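Local coordinates for beta-glucosidase (Chaetomella raphigera, PDB 6JXG), which probably hydrolyses terminal, non-reducing beta-D-glucosyl residues with release of beta-D-glucose, as a secreted family 3 glycoside hydrolase of cellulose breakdown, at residues A[348-353]-A[428-433]; A[421-426]-A[470-475]. All blocks are in the same frame, centred on the assembly; numbering follows the deposited sequence.

Contact 1: A[348-353]-A[428-433]. With MAN (alpha-D-mannopyranose), chain E.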
loop_
_atom_site.group_PDB
_atom_site.type_symbol
_atom_site.label_atom_id
_atom_site.label_comp_id
_atom_site.label_asym_id
_atom_site.label_seq_id
_atom_site.Cartn_x
_atom_site.Cartn_y
_atom_site.Cartn_z
ATOM N N LYS A 348 35.075 1.167 7.508
ATOM C CA LYS A 348 36.265 2.032 7.565
ATOM C C LYS A 348 36.978 2.222 6.267
ATOM O O LYS A 348 38.210 2.204 6.225
ATOM C CB LYS A 348 37.276 1.548 8.627
ATOM C CG LYS A 348 36.653 1.412 10.000
ATOM C CD LYS A 348 37.711 1.229 11.075
ATOM C CE LYS A 348 37.049 1.165 12.439
ATOM N NZ LYS A 348 37.688 0.106 13.258
ATOM N N PRO A 349 36.221 2.464 5.190
ATOM C CA PRO A 349 36.946 2.747 3.927
ATOM C C PRO A 349 37.761 4.049 4.026
ATOM O O PRO A 349 37.431 4.880 4.835
ATOM C CB PRO A 349 35.833 2.864 2.896
ATOM C CG PRO A 349 34.611 3.188 3.680
ATOM C CD PRO A 349 34.767 2.637 5.069
ATOM N N ALA A 350 38.849 4.162 3.263
ATOM C CA ALA A 350 39.754 5.321 3.358
ATOM C C ALA A 350 39.054 6.500 2.693
ATOM O O ALA A 350 39.214 7.636 3.096
ATOM C CB ALA A 350 41.065 5.030 2.617
ATOM N N SER A 351 38.272 6.205 1.655
ATOM C CA SER A 351 37.605 7.251 0.894
ATOM C C SER A 351 36.351 6.687 0.235
ATOM O O SER A 351 36.313 5.483 -0.061
ATOM C CB SER A 351 38.553 7.767 -0.165
ATOM O OG SER A 351 38.927 6.711 -0.984
ATOM N N LEU A 352 35.368 7.565 -0.016
ATOM C CA LEU A 352 34.052 7.171 -0.527
ATOM C C LEU A 352 33.537 8.261 -1.424
ATOM O O LEU A 352 33.468 9.388 -0.995
ATOM C CB LEU A 352 33.140 7.060 0.682
ATOM C CG LEU A 352 32.133 5.966 0.910
ATOM C CD1 LEU A 352 32.519 4.575 0.432
ATOM C CD2 LEU A 352 31.824 5.965 2.409
ATOM N N ALA A 353 33.281 7.968 -2.680
ATOM C CA ALA A 353 32.623 8.914 -3.564
ATOM C C ALA A 353 31.090 8.793 -3.399
ATOM O O ALA A 353 30.566 7.658 -3.235
ATOM C CB ALA A 353 33.039 8.648 -5.036
ATOM N N ALA A 428 38.463 8.878 -7.908
ATOM C CA ALA A 428 39.214 9.498 -6.870
ATOM C C ALA A 428 38.921 8.888 -5.535
ATOM O O ALA A 428 39.382 9.423 -4.556
ATOM C CB ALA A 428 38.978 11.031 -6.852
ATOM N N ALA A 429 38.188 7.768 -5.465
ATOM C CA ALA A 429 37.914 7.141 -4.176
ATOM C C ALA A 429 38.065 5.619 -4.264
ATOM O O ALA A 429 37.899 5.069 -5.318
ATOM C CB ALA A 429 36.477 7.465 -3.740
ATOM N N GLU A 430 38.274 4.961 -3.130
ATOM C CA GLU A 430 38.401 3.512 -3.051
ATOM C C GLU A 430 37.073 2.811 -3.426
ATOM O O GLU A 430 37.028 1.731 -3.999
ATOM C CB GLU A 430 38.691 3.119 -1.628
ATOM C CG GLU A 430 40.041 3.451 -1.054
ATOM C CD GLU A 430 40.388 2.464 0.053
ATOM O OE1 GLU A 430 39.459 1.884 0.711
ATOM O OE2 GLU A 430 41.601 2.235 0.223
ATOM N N THR A 431 35.983 3.485 -3.132
ATOM C CA THR A 431 34.638 2.880 -3.258
ATOM C C THR A 431 33.722 4.009 -3.602
ATOM O O THR A 431 33.879 5.102 -3.059
ATOM C CB THR A 431 34.226 2.250 -1.913
ATOM O OG1 THR A 431 35.032 1.094 -1.707
ATOM C CG2 THR A 431 32.728 1.717 -1.932
ATOM N N ALA A 432 32.755 3.730 -4.460
ATOM C CA ALA A 432 31.751 4.714 -4.932
ATOM C C ALA A 432 30.347 4.232 -4.671
ATOM O O ALA A 432 30.018 3.107 -5.054
ATOM C CB ALA A 432 31.888 4.900 -6.426
ATOM N N ILE A 433 29.531 5.074 -4.053
ATOM C CA ILE A 433 28.098 4.778 -3.864
ATOM C C ILE A 433 27.324 5.752 -4.754
ATOM O O ILE A 433 27.502 6.998 -4.637
ATOM C CB ILE A 433 27.618 4.993 -2.412
ATOM C CG1 ILE A 433 28.606 4.389 -1.389
ATOM C CG2 ILE A 433 26.202 4.492 -2.297
ATOM C CD1 ILE A 433 28.287 4.598 0.090
HETATM C C1 MAN E . 35.179 0.860 -0.320
HETATM C C2 MAN E . 36.419 -0.008 -0.587
HETATM C C3 MAN E . 36.139 -1.462 -0.977
HETATM C C4 MAN E . 35.054 -2.061 -0.092
HETATM C C5 MAN E . 33.871 -1.147 -0.254
HETATM C C6 MAN E . 32.626 -1.721 0.379
HETATM O O2 MAN E . 37.083 -0.030 0.627
HETATM O O3 MAN E . 37.348 -2.144 -0.779
HETATM O O4 MAN E . 34.716 -3.414 -0.446
HETATM O O5 MAN E . 34.163 0.122 0.298
HETATM O O6 MAN E . 32.778 -1.817 1.784
#
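Backbone hydrogen bonds join Ala-353 to strand 431-438: Ala-353 N gives its hydrogen to Thr-431 O at 3.0 Å, and Ile-433 N gives its own to Ala-353 O at 2.9 Å. Ahead of this pairing, side chains take over the polar work. Ser-351 OG, placed between its own backbone N and carbonyl carbon (chi1 59°), accepts the N-H of Glu-430 at 2.8 Å. With an alanine here the Glu-430 N-H is likely to lose its acceptor, and the backbone at Ala-429 and Glu-430 would be less tied to the segment 348-353. The carboxylate of Glu-430 reaches back along an extended chain, and its OE1 accepts a weak hydrogen bond from Ala-350 N. A second hydrogen bond, from mannose O2 to Glu-430 OE1, measures 3.1 Å; this mannose is carried by Thr-431 OG1. Apolar contacts fall on two faces of the sheet. On one, Leu-352 CD1 runs alongside Thr-431 CG2 at 3.7 Å, both side chains pointing the same way; on the other, Ala-353 CB meets Ala-432 CB at 4.2 Å. Ala-429 CB, from the loop before the strand, also meets Ala-353 CB, at 3.9 Å. Two neighbouring parallel strands are thus joined at their N-terminal ends, beside an O-mannosylated threonine, in the alpha/beta sheet of the C-terminal family 3 domain.

Contact 2: A[421-426]-A[470-475]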
loop_
_atom_site.group_PDB
_atom_site.type_symbol
_atom_site.label_atom_id
_atom_site.label_comp_id
_atom_site.label_asym_id
_atom_site.label_seq_id
_atom_site.Cartn_x
_atom_site.Cartn_y
_atom_site.Cartn_z
ATOM N N ALA A 421 31.219 14.097 -14.343
ATOM C CA ALA A 421 31.605 14.378 -12.949
ATOM C C ALA A 421 31.539 13.130 -12.052
ATOM O O ALA A 421 32.301 12.996 -11.083
ATOM C CB ALA A 421 30.697 15.457 -12.359
ATOM N N ALA A 422 30.585 12.251 -12.382
ATOM C CA ALA A 422 30.456 10.953 -11.747
ATOM C C ALA A 422 31.714 10.073 -11.932
ATOM O O ALA A 422 32.260 9.565 -10.950
ATOM C CB ALA A 422 29.236 10.225 -12.302
ATOM N N ALA A 423 32.150 9.906 -13.179
ATOM C CA ALA A 423 33.353 9.062 -13.440
ATOM C C ALA A 423 34.560 9.699 -12.785
ATOM O O ALA A 423 35.455 9.022 -12.216
ATOM C CB ALA A 423 33.572 8.883 -14.935
ATOM N N SER A 424 34.548 11.026 -12.798
ATOM C CA SER A 424 35.604 11.760 -12.195
ATOM C C SER A 424 35.675 11.510 -10.710
ATOM O O SER A 424 36.755 11.204 -10.174
ATOM C CB SER A 424 35.476 13.256 -12.491
ATOM O OG SER A 424 36.583 13.884 -11.916
ATOM N N ALA A 425 34.544 11.610 -9.996
ATOM C CA ALA A 425 34.589 11.364 -8.566
ATOM C C ALA A 425 34.863 9.912 -8.239
ATOM O O ALA A 425 35.507 9.664 -7.232
ATOM C CB ALA A 425 33.249 11.785 -7.909
ATOM N N ALA A 426 34.338 8.969 -9.044
ATOM C CA ALA A 426 34.545 7.510 -8.794
ATOM C C ALA A 426 36.079 7.138 -8.787
ATOM O O ALA A 426 36.575 6.348 -7.974
ATOM C CB ALA A 426 33.823 6.736 -9.863
ATOM N N VAL A 470 30.054 5.404 -13.395
ATOM C CA VAL A 470 30.734 5.189 -12.163
ATOM C C VAL A 470 31.520 3.868 -12.267
ATOM O O VAL A 470 32.691 3.790 -11.806
ATOM C CB VAL A 470 29.730 5.171 -10.991
ATOM C CG1 VAL A 470 30.396 4.793 -9.685
ATOM C CG2 VAL A 470 29.139 6.582 -10.845
ATOM N N ALA A 471 30.880 2.851 -12.820
ATOM C CA ALA A 471 31.487 1.520 -12.989
ATOM C C ALA A 471 32.753 1.550 -13.884
ATOM O O ALA A 471 33.669 0.809 -13.673
ATOM C CB ALA A 471 30.461 0.538 -13.587
ATOM N N SER A 472 32.779 2.479 -14.810
ATOM C CA SER A 472 33.882 2.653 -15.729
ATOM C C SER A 472 35.140 3.191 -15.053
ATOM O O SER A 472 36.218 3.035 -15.618
ATOM C CB SER A 472 33.459 3.582 -16.919
ATOM O OG SER A 472 33.512 4.974 -16.540
ATOM N N ALA A 473 35.037 3.760 -13.862
ATOM C CA ALA A 473 36.160 4.418 -13.215
ATOM C C ALA A 473 36.409 3.924 -11.800
ATOM O O ALA A 473 37.211 4.495 -11.075
ATOM C CB ALA A 473 35.915 5.897 -13.210
ATOM N N SER A 474 35.676 2.883 -11.388
ATOM C CA SER A 474 35.841 2.302 -10.064
ATOM C C SER A 474 35.774 0.773 -10.124
ATOM O O SER A 474 34.999 0.226 -10.891
ATOM C CB SER A 474 34.757 2.845 -9.067
ATOM O OG SER A 474 34.806 2.191 -7.808
ATOM N N LYS A 475 36.529 0.127 -9.226
ATOM C CA LYS A 475 36.489 -1.292 -9.036
ATOM C C LYS A 475 35.449 -1.701 -8.010
ATOM O O LYS A 475 35.210 -2.910 -7.845
ATOM C CB LYS A 475 37.793 -1.814 -8.446
ATOM C CG LYS A 475 39.046 -1.361 -9.137
ATOM C CD LYS A 475 39.306 -2.263 -10.316
ATOM C CE LYS A 475 40.535 -1.743 -11.040
ATOM N NZ LYS A 475 40.669 -2.482 -12.313
HETATM O O HOH W 1 35.471 4.496 -6.376
#
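The CB of Ala-426 points toward the segment 470-475 and meets three residues there: the carbonyl O of Val-470 at 3.7 Å, Ala-473 CB at 4.0 Å and Ser-474 CB at 4.1 Å. Val-470 stands beside the helix with its two methyls divided between successive turns. Its CG1, anti to the backbone N (chi1 174°), comes up to Ala-426 CB, while CG2 reaches Ala-422 CB, each at 3.9 Å. Two helices that precede neighbouring parallel strands of one alpha/beta sheet, 419-427 before 431-438 and 463-471 before 477-483, are packed together here, and the small alanine side chains let the second come close to the first. Val-470 also rests on Ala-432 and Val-434 of strand 431-438, and Ala-422 on Ile-355 of strand 351-355. Farther along the segment, Ala-473 directs its methyl at the helix, against Ala-423 O at 3.3 Å and, more loosely, Ala-423 CB. No direct hydrogen bond crosses between the segments; a water does the bridging, donating to Ala-426 O at 2.7 Å and hydrogen-bonded to Ser-474 OG at 2.8 Å. That hydroxyl is also hydrogen-bonded to Asn-476 N, in the chain leading into strand 477-483.

How the contacts relate
Contacts 1 and 2 lie with their centres 11 Å apart, both within the C-terminal family 3 domain and about 36 Å from the centre of the chain. Their segments alternate along the sequence, 348-353, 421-426, 428-433, 470-475; helix 419-427 and strand 431-438 follow each other in the chain. Contact 1 belongs to the sheet; contact 2 packs helix 419-427 against the end region of 463-471 and the chain after it. On one face of the sheet Ala-353 CB packs on Ala-425 O at 3.5 Å and Ala-432 CB on Val-470 CG1 at 3.6 Å, while the mannosylated Thr-431 lies on the other. Strand pairing and helix packing thereby meet in one layered unit, a worked case of alpha/beta construction.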